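PDB 3I3L: alkylhalidase CmlS, which is a flavin-dependent halogenase of chloramphenicol biosynthesis that carries its FAD covalently attached to an aspartate. Local coordinates for residues 27-32 with 187-192; 309-314 with 336-341; 315-320 with 361-366. All coordinates share one frame; numbering follows the deposited sequence.

Contact 1. Residues 27-32 with 187-192; sequences AIIGGG and GGPISR. With FAD (flavin-adenine dinucleotide), chain B.
Ile29, the last residue of strand 25-29, meets Pro189 and Ile190 at the start of helix 189-194, and everything that passes between the two segments is apolar. The two branches of Ile29 meet neighbouring carbons of the proline ring: CG2 of Ile29 lies 4.0 Å from CD of Pro189, and CD1 of Ile29 is equally far from the proline CG. Ile190 touches more loosely, its CG1 standing 4.5 Å from CD1 of Ile29. With CG2 anti to the backbone N (chi1 -57°), that methyl lies toward Pro189 CD and the adenine, while CG1 carries CD1 toward Pro189 CG and Ile190. Val154 of strand 151-155 packs on all three side chains.

Contacts with the cofactor form the second group. The CG2 methyl of Ile29 also lies 3.7 Å from N1A of the FAD adenine, so one methyl serves both the proline and the base. Beyond it the chain turns through Gly30 to Gly32, consistent with the GxGxxG pattern of Rossmann-type dinucleotide-binding folds. CA of Gly30 approaches the ribose oxygen O4B at 3.4 Å, and C of Gly32 the phosphate oxygen O2P at 3.6 Å.

Among polar bonds, Gly31 N is hydrogen-bonded to Glu53 OE1, whose OE2 bonds to FAD; Ile190 N is hydrogen-bonded to Asp182 OD2. The chemistry thus implies a greasy seat beside the adenine, with close backbone approach to the ribose and pyrophosphate supplied by the glycine turn.

Contact 2. Residues 309-314 with 336-341; sequences RFFLCG and VSAAAA
Phe311 leans its ring across two alanines one helical turn apart, Ala338 and Ala341, while Cys313 reaches the first of them from just past the strand's end. The ring is set obliquely to both methyls. The root of the side chain serves Ala338: CB of Phe311 is 3.9 Å from CB of Ala338, with ring atoms CG and CD1 about as close to that same methyl. The far end of the ring serves Ala341, whose CB comes within 3.5 Å of CE1 of Phe311 and 3.6 Å of its CZ. Chi1 of -70° sets CG anti to the carbonyl carbon, which turns the ring from Ala338 toward Ala341.

Cys313, two residues on and pointing to the same side of the chain, brings its SG to 3.4 Å from CB of Ala338. This methyl therefore touches both the sulfur and the phenylalanine CB, which approach it roughly at right angles. The small alanines let strand and helix come near each other, with 6.4 Å between CA of Phe311 and CA of Ala338. Leu312, between Phe311 and Cys313, points away and packs on Asp182 and Ala317 instead.

Strand 310-312 belongs to the parallel part of the sheet in the FAD-binding domain, bonded through its backbone to strand 179-182, and it leads into Gly314, which touches FAD. Helix 352-382 lines the same core: His356 stacks with the Phe311 ring, Tyr359 meets it edge-to-face and also packs on Cys313 and Ala338, and Val355 touches Ala341. Helix 327-347 thus packs against the strand by Ala338 and Ala341, and against helix 33-44 by Val336 and Ala339.

Contact 3. Residues 315-320 with 361-366; sequences DAACFT and RTYREA. With FAD (flavin-adenine dinucleotide), chain B.
Ala317 and Cys318 receive the ring of Tyr363 from helix 352-382, just beyond a short 3-10 turn that holds FAD. In that turn, Asp315 gives its backbone N to O1P of the pyrophosphate (3.0 Å, N-H...O angle 154°), and its carboxylate OD1 accepts a hydrogen bond of 2.7 Å from the ribityl hydroxyl O3'. Arg61 pairs with the other carboxylate oxygen, OD2, but only weakly and at long range.

Ala317 comes next, its CB 3.5 Å from CE1 of Tyr363. Cys318 takes the other ortho-to-hydroxyl carbon: its SG lies 3.4 Å from CE2 of Tyr363 and 4.2 Å from the ring centroid, 42° off the normal, an oblique sulfur-aromatic contact. Chi1 of 66°, with the sulfur between the backbone N and carbonyl carbon, points it toward CE2. The carbonyl of Cys318 accepts from a water that is also hydrogen-bonded to the Tyr363 OH, at 2.7 Å.

Phe319 turns away from the helix, and its ring edge meets C9 of the flavin, with CZ 3.8 Å off. It also packs on Asp297, the residue covalently joined to the FAD.

Chemically, then, the segment has two characters: polar groups and an aromatic edge for the cofactor, and a methyl and a sulfur for the tyrosine ring. The bridging water gives the buried phenol and the Cys318 carbonyl a common partner.

From the N terminus, contact 1 comes first, joining the opening strand of the FAD-binding fold to helix 189-194 across about 150 residues. That loop is complete before the other two begin. Contacts 2 and 3 then cross: the chain runs through 309-314 and 315-320 in succession, continues into helix 327-347 to close contact 2, and goes on into helix 352-382 to close contact 3. Contacts 1 and 2 share the sheet and meet where Ile190 packs on Leu312 and Phe310. Contacts 2 and 3 meet at Gly314 and Tyr363. Contacts 1 and 3 both touch FAD, at its adenosine and pyrophosphate and at its pyrophosphate, ribityl and flavin respectively.

Contact 1. Residues 27-32 with 187-192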
# COMPACT_ATOMS: atom_id res chain seq x y z
N ALA A 27 24.43 5.73 -3.31
CA ALA A 27 24.43 5.40 -1.90
C ALA A 27 22.98 5.17 -1.43
O ALA A 27 22.05 5.88 -1.84
CB ALA A 27 24.99 6.55 -1.06
N ILE A 28 22.81 4.14 -0.59
CA ILE A 28 21.53 3.82 -0.07
C ILE A 28 21.60 3.78 1.41
O ILE A 28 22.33 2.98 1.99
CB ILE A 28 21.00 2.48 -0.59
CG1 ILE A 28 20.67 2.56 -2.09
CG2 ILE A 28 19.64 2.14 0.14
CD1 ILE A 28 20.24 1.08 -2.62
N ILE A 29 20.83 4.64 2.05
CA ILE A 29 20.75 4.66 3.53
C ILE A 29 19.67 3.72 4.03
O ILE A 29 18.49 3.97 3.79
CB ILE A 29 20.37 6.10 4.02
CG1 ILE A 29 21.36 7.14 3.51
CG2 ILE A 29 20.26 6.20 5.53
CD1 ILE A 29 20.77 8.58 3.40
N GLY A 30 20.06 2.67 4.78
CA GLY A 30 19.14 1.71 5.34
C GLY A 30 19.11 0.39 4.58
O GLY A 30 19.04 0.37 3.38
N GLY A 31 19.16 -0.72 5.31
CA GLY A 31 19.07 -2.03 4.66
C GLY A 31 17.81 -2.82 5.00
O GLY A 31 17.84 -4.06 4.99
N GLY A 32 16.70 -2.12 5.33
CA GLY A 32 15.41 -2.81 5.49
C GLY A 32 14.89 -3.12 4.08
O GLY A 32 15.64 -2.96 3.14
N GLY A 187 13.04 7.04 10.96
CA GLY A 187 14.18 7.84 11.39
C GLY A 187 15.19 8.19 10.30
O GLY A 187 16.32 8.60 10.63
N GLY A 188 14.81 8.07 9.02
CA GLY A 188 15.71 8.42 7.94
C GLY A 188 16.13 9.90 8.02
O GLY A 188 15.33 10.76 8.39
N PRO A 189 17.37 10.21 7.65
CA PRO A 189 17.87 11.60 7.92
C PRO A 189 17.38 12.67 6.95
O PRO A 189 17.33 13.83 7.34
CB PRO A 189 19.40 11.47 7.85
CG PRO A 189 19.60 10.28 6.88
CD PRO A 189 18.41 9.31 7.12
N ILE A 190 17.00 12.32 5.73
CA ILE A 190 16.71 13.36 4.76
C ILE A 190 15.42 14.12 5.04
O ILE A 190 15.42 15.38 5.04
CB ILE A 190 16.79 12.85 3.28
CG1 ILE A 190 18.16 12.20 3.01
CG2 ILE A 190 16.45 14.00 2.29
CD1 ILE A 190 18.51 12.03 1.56
N SER A 191 14.32 13.41 5.30
CA SER A 191 13.06 14.17 5.52
C SER A 191 13.20 15.08 6.74
O SER A 191 12.58 16.16 6.81
CB SER A 191 11.83 13.28 5.70
OG SER A 191 12.07 12.36 6.76
N ARG A 192 14.02 14.65 7.69
CA ARG A 192 14.19 15.41 8.90
C ARG A 192 15.07 16.62 8.61
O ARG A 192 14.72 17.76 8.93
CB ARG A 192 14.82 14.57 10.03
CG ARG A 192 14.33 15.01 11.42
CD ARG A 192 14.65 16.48 11.68
NE ARG A 192 13.53 17.28 12.27
CZ ARG A 192 13.69 18.15 13.28
NH1 ARG A 192 12.63 18.84 13.76
NH2 ARG A 192 14.91 18.35 13.83
PA FAD B . 12.51 -0.04 8.00
O1A FAD B . 12.37 0.77 9.27
O2A FAD B . 11.92 -1.41 8.01
O5B FAD B . 14.10 -0.14 7.65
C5B FAD B . 14.93 1.00 7.74
C4B FAD B . 16.38 0.63 8.14
O4B FAD B . 17.16 1.84 8.10
C3B FAD B . 16.48 0.09 9.55
O3B FAD B . 17.02 -1.20 9.52
C2B FAD B . 17.43 1.05 10.27
O2B FAD B . 18.36 0.36 11.04
C1B FAD B . 18.12 1.80 9.14
N9A FAD B . 18.55 3.17 9.39
C8A FAD B . 17.84 4.16 9.99
N7A FAD B . 18.59 5.29 9.99
C5A FAD B . 19.81 5.00 9.48
C6A FAD B . 20.94 5.77 9.27
N6A FAD B . 20.95 7.05 9.60
N1A FAD B . 22.01 5.19 8.67
C2A FAD B . 22.01 3.86 8.31
N3A FAD B . 20.89 3.12 8.50
C4A FAD B . 19.80 3.68 9.08
N1 FAD B . 3.94 -3.27 7.36
C2 FAD B . 3.44 -4.37 6.67
O2 FAD B . 3.73 -4.48 5.49
N3 FAD B . 2.64 -5.29 7.29
C4 FAD B . 2.30 -5.16 8.61
O4 FAD B . 1.57 -6.04 9.16
C4X FAD B . 2.77 -4.04 9.30
N5 FAD B . 2.47 -3.88 10.63
C5X FAD B . 3.02 -2.83 11.33
C6 FAD B . 2.71 -2.65 12.68
C7 FAD B . 3.20 -1.56 13.35
C7M FAD B . 2.90 -1.35 14.82
C8 FAD B . 4.04 -0.69 12.68
C8M FAD B . 4.68 0.45 13.39
C9 FAD B . 4.33 -0.82 11.32
C9A FAD B . 3.80 -1.92 10.66
N10 FAD B . 4.14 -2.08 9.35
C10 FAD B . 3.60 -3.09 8.65
C1' FAD B . 4.89 -0.96 8.72
C2' FAD B . 6.18 -1.46 8.12
O2' FAD B . 6.83 -2.19 9.09
C3' FAD B . 7.08 -0.41 7.54
O3' FAD B . 6.40 0.27 6.51
C4' FAD B . 8.36 -1.06 6.91
O4' FAD B . 9.20 -1.60 7.89
C5' FAD B . 9.17 0.01 6.18
O5' FAD B . 10.28 -0.56 5.55
P FAD B . 11.51 0.40 5.34
O1P FAD B . 11.03 1.72 4.78
O2P FAD B . 12.61 -0.35 4.59
O3P FAD B . 11.98 0.85 6.82

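Contact 2. Residues 309-314 with 336-341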
# COMPACT_ATOMS: atom_id res chain seq x y z
N ARG A 309 19.19 15.09 -6.59
CA ARG A 309 19.87 13.80 -6.56
C ARG A 309 19.43 12.82 -5.46
O ARG A 309 20.18 11.91 -5.13
CB ARG A 309 21.40 14.02 -6.48
CG ARG A 309 21.96 14.68 -7.72
CD ARG A 309 23.50 15.05 -7.60
NE ARG A 309 23.95 15.69 -8.86
CZ ARG A 309 24.29 15.01 -9.97
NH1 ARG A 309 24.26 13.69 -9.98
NH2 ARG A 309 24.62 15.65 -11.09
N PHE A 310 18.28 13.06 -4.83
CA PHE A 310 17.79 12.14 -3.80
C PHE A 310 16.35 11.64 -4.07
O PHE A 310 15.57 12.32 -4.67
CB PHE A 310 17.85 12.78 -2.42
CG PHE A 310 16.76 13.83 -2.16
CD1 PHE A 310 15.52 13.46 -1.61
CD2 PHE A 310 16.98 15.18 -2.44
CE1 PHE A 310 14.54 14.43 -1.34
CE2 PHE A 310 16.02 16.14 -2.17
CZ PHE A 310 14.79 15.77 -1.62
N PHE A 311 16.08 10.44 -3.56
CA PHE A 311 14.78 9.85 -3.51
C PHE A 311 14.57 9.36 -2.07
O PHE A 311 15.47 8.80 -1.48
CB PHE A 311 14.67 8.64 -4.48
CG PHE A 311 14.69 9.03 -5.94
CD1 PHE A 311 13.53 9.05 -6.67
CD2 PHE A 311 15.87 9.43 -6.55
CE1 PHE A 311 13.48 9.48 -7.96
CE2 PHE A 311 15.86 9.82 -7.92
CZ PHE A 311 14.69 9.85 -8.61
N LEU A 312 13.34 9.54 -1.53
CA LEU A 312 12.94 8.89 -0.29
C LEU A 312 12.06 7.69 -0.63
O LEU A 312 11.14 7.80 -1.47
CB LEU A 312 12.14 9.88 0.59
CG LEU A 312 12.66 11.33 0.72
CD1 LEU A 312 11.73 12.14 1.57
CD2 LEU A 312 14.15 11.42 1.29
N CYS A 313 12.32 6.53 0.03
CA CYS A 313 11.54 5.32 -0.21
C CYS A 313 11.01 4.73 1.12
O CYS A 313 11.69 4.85 2.15
CB CYS A 313 12.41 4.23 -0.89
SG CYS A 313 13.11 4.71 -2.48
N GLY A 314 9.82 4.13 1.12
CA GLY A 314 9.29 3.49 2.31
C GLY A 314 8.99 4.49 3.42
O GLY A 314 8.66 5.61 3.13
N VAL A 336 11.51 0.01 -5.99
CA VAL A 336 11.60 -0.34 -7.40
C VAL A 336 11.43 0.88 -8.26
O VAL A 336 12.17 1.04 -9.27
CB VAL A 336 10.54 -1.40 -7.79
CG1 VAL A 336 10.31 -1.43 -9.30
CG2 VAL A 336 10.98 -2.81 -7.29
N SER A 337 10.51 1.76 -7.90
CA SER A 337 10.29 2.98 -8.72
C SER A 337 11.44 3.95 -8.65
O SER A 337 11.76 4.64 -9.62
CB SER A 337 9.01 3.72 -8.28
OG SER A 337 7.90 2.89 -8.49
N ALA A 338 12.04 4.06 -7.48
CA ALA A 338 13.14 5.02 -7.31
C ALA A 338 14.36 4.51 -8.10
O ALA A 338 15.05 5.30 -8.69
CB ALA A 338 13.55 5.17 -5.81
N ALA A 339 14.60 3.19 -8.06
CA ALA A 339 15.62 2.55 -8.88
C ALA A 339 15.41 2.86 -10.40
O ALA A 339 16.32 3.31 -11.09
CB ALA A 339 15.60 1.03 -8.62
N ALA A 340 14.21 2.62 -10.90
CA ALA A 340 13.93 2.82 -12.30
C ALA A 340 14.08 4.29 -12.62
O ALA A 340 14.52 4.65 -13.73
CB ALA A 340 12.52 2.32 -12.63
N ALA A 341 13.68 5.14 -11.68
CA ALA A 341 13.76 6.59 -11.88
C ALA A 341 15.20 7.05 -12.02
O ALA A 341 15.52 7.86 -12.89
CB ALA A 341 13.08 7.35 -10.68

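Contact 3. Residues 315-320 with 361-366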
# COMPACT_ATOMS: atom_id res chain seq x y z
N ASP A 315 9.15 4.08 4.68
CA ASP A 315 8.75 4.96 5.81
C ASP A 315 9.54 6.26 5.79
O ASP A 315 9.09 7.26 6.35
CB ASP A 315 8.96 4.27 7.16
CG ASP A 315 7.98 3.14 7.43
OD1 ASP A 315 7.12 2.82 6.59
OD2 ASP A 315 8.13 2.52 8.47
N ALA A 316 10.70 6.28 5.12
CA ALA A 316 11.48 7.52 5.02
C ALA A 316 10.67 8.59 4.29
O ALA A 316 10.87 9.79 4.51
CB ALA A 316 12.88 7.27 4.30
N ALA A 317 9.78 8.15 3.39
CA ALA A 317 8.90 9.07 2.62
C ALA A 317 7.56 9.29 3.32
O ALA A 317 7.17 10.42 3.58
CB ALA A 317 8.63 8.49 1.19
N CYS A 318 6.84 8.20 3.61
CA CYS A 318 5.54 8.34 4.20
C CYS A 318 5.21 7.11 4.94
O CYS A 318 5.84 6.09 4.69
CB CYS A 318 4.47 8.68 3.14
SG CYS A 318 4.17 7.35 1.93
N PHE A 319 4.25 7.19 5.88
CA PHE A 319 3.84 6.07 6.74
C PHE A 319 2.30 5.99 6.76
O PHE A 319 1.57 7.01 6.89
CB PHE A 319 4.33 6.25 8.18
CG PHE A 319 4.01 5.08 9.07
CD1 PHE A 319 4.88 4.02 9.15
CD2 PHE A 319 2.80 5.01 9.77
CE1 PHE A 319 4.58 2.89 9.89
CE2 PHE A 319 2.48 3.91 10.56
CZ PHE A 319 3.39 2.84 10.64
N THR A 320 1.80 4.78 6.55
CA THR A 320 0.39 4.55 6.38
C THR A 320 -0.01 3.70 7.57
O THR A 320 0.73 2.79 7.94
CB THR A 320 0.10 3.73 5.04
OG1 THR A 320 1.06 2.64 4.95
CG2 THR A 320 0.24 4.58 3.82
N ARG A 361 4.24 12.42 -7.94
CA ARG A 361 2.82 12.22 -8.19
C ARG A 361 2.38 10.81 -7.83
O ARG A 361 1.36 10.62 -7.16
CB ARG A 361 2.51 12.47 -9.65
CG ARG A 361 1.13 12.08 -10.05
CD ARG A 361 0.92 12.37 -11.56
NE ARG A 361 -0.50 12.43 -11.87
CZ ARG A 361 -1.14 11.54 -12.62
NH1 ARG A 361 -0.47 10.51 -13.11
NH2 ARG A 361 -2.46 11.70 -12.88
N THR A 362 3.15 9.84 -8.24
CA THR A 362 2.77 8.46 -8.07
C THR A 362 2.73 8.10 -6.61
O THR A 362 1.80 7.42 -6.16
CB THR A 362 3.73 7.49 -8.89
OG1 THR A 362 3.38 7.59 -10.28
CG2 THR A 362 3.49 6.08 -8.54
N TYR A 363 3.74 8.52 -5.84
CA TYR A 363 3.77 8.17 -4.39
C TYR A 363 2.66 8.91 -3.65
O TYR A 363 2.04 8.36 -2.74
CB TYR A 363 5.13 8.53 -3.74
CG TYR A 363 5.64 7.53 -2.72
CD1 TYR A 363 7.01 7.41 -2.46
CD2 TYR A 363 4.76 6.76 -1.99
CE1 TYR A 363 7.49 6.52 -1.47
CE2 TYR A 363 5.20 5.91 -1.00
CZ TYR A 363 6.56 5.79 -0.74
OH TYR A 363 6.96 4.87 0.20
N ARG A 364 2.44 10.17 -4.02
CA ARG A 364 1.48 11.01 -3.35
C ARG A 364 0.10 10.44 -3.53
O ARG A 364 -0.67 10.35 -2.56
CB ARG A 364 1.52 12.47 -3.87
CG ARG A 364 0.63 13.43 -3.05
CD ARG A 364 0.83 14.92 -3.40
NE ARG A 364 2.24 15.35 -3.22
CZ ARG A 364 3.10 15.58 -4.23
NH1 ARG A 364 2.67 15.41 -5.50
NH2 ARG A 364 4.36 16.00 -3.99
N GLU A 365 -0.21 10.04 -4.76
CA GLU A 365 -1.51 9.52 -5.09
C GLU A 365 -1.76 8.20 -4.37
O GLU A 365 -2.88 7.98 -3.92
CB GLU A 365 -1.64 9.30 -6.60
CG GLU A 365 -1.66 10.64 -7.36
CD GLU A 365 -2.02 10.51 -8.84
OE1 GLU A 365 -1.96 9.36 -9.38
OE2 GLU A 365 -2.35 11.57 -9.43
N ALA A 366 -0.74 7.34 -4.24
CA ALA A 366 -0.90 6.08 -3.45
C ALA A 366 -1.24 6.40 -1.99
O ALA A 366 -2.16 5.80 -1.40
CB ALA A 366 0.30 5.25 -3.54
PA FAD B . 12.51 -0.04 8.00
O1A FAD B . 12.37 0.77 9.27
O2A FAD B . 11.92 -1.41 8.01
O5B FAD B . 14.10 -0.14 7.65
C5B FAD B . 14.93 1.00 7.74
C4B FAD B . 16.38 0.63 8.14
O4B FAD B . 17.16 1.84 8.10
C3B FAD B . 16.48 0.09 9.55
O3B FAD B . 17.02 -1.20 9.52
C2B FAD B . 17.43 1.05 10.27
O2B FAD B . 18.36 0.36 11.04
C1B FAD B . 18.12 1.80 9.14
N9A FAD B . 18.55 3.17 9.39
C8A FAD B . 17.84 4.16 9.99
N7A FAD B . 18.59 5.29 9.99
C5A FAD B . 19.81 5.00 9.48
C6A FAD B . 20.94 5.77 9.27
N6A FAD B . 20.95 7.05 9.60
N1A FAD B . 22.01 5.19 8.67
C2A FAD B . 22.01 3.86 8.31
N3A FAD B . 20.89 3.12 8.50
C4A FAD B . 19.80 3.68 9.08
N1 FAD B . 3.94 -3.27 7.36
C2 FAD B . 3.44 -4.37 6.67
O2 FAD B . 3.73 -4.48 5.49
N3 FAD B . 2.64 -5.29 7.29
C4 FAD B . 2.30 -5.16 8.61
O4 FAD B . 1.57 -6.04 9.16
C4X FAD B . 2.77 -4.04 9.30
N5 FAD B . 2.47 -3.88 10.63
C5X FAD B . 3.02 -2.83 11.33
C6 FAD B . 2.71 -2.65 12.68
C7 FAD B . 3.20 -1.56 13.35
C7M FAD B . 2.90 -1.35 14.82
C8 FAD B . 4.04 -0.69 12.68
C8M FAD B . 4.68 0.45 13.39
C9 FAD B . 4.33 -0.82 11.32
C9A FAD B . 3.80 -1.92 10.66
N10 FAD B . 4.14 -2.08 9.35
C10 FAD B . 3.60 -3.09 8.65
C1' FAD B . 4.89 -0.96 8.72
C2' FAD B . 6.18 -1.46 8.12
O2' FAD B . 6.83 -2.19 9.09
C3' FAD B . 7.08 -0.41 7.54
O3' FAD B . 6.40 0.27 6.51
C4' FAD B . 8.36 -1.06 6.91
O4' FAD B . 9.20 -1.60 7.89
C5' FAD B . 9.17 0.01 6.18
O5' FAD B . 10.28 -0.56 5.55
P FAD B . 11.51 0.40 5.34
O1P FAD B . 11.03 1.72 4.78
O2P FAD B . 12.61 -0.35 4.59
O3P FAD B . 11.98 0.85 6.82
O HOH W 1 5.58 4.27 2.48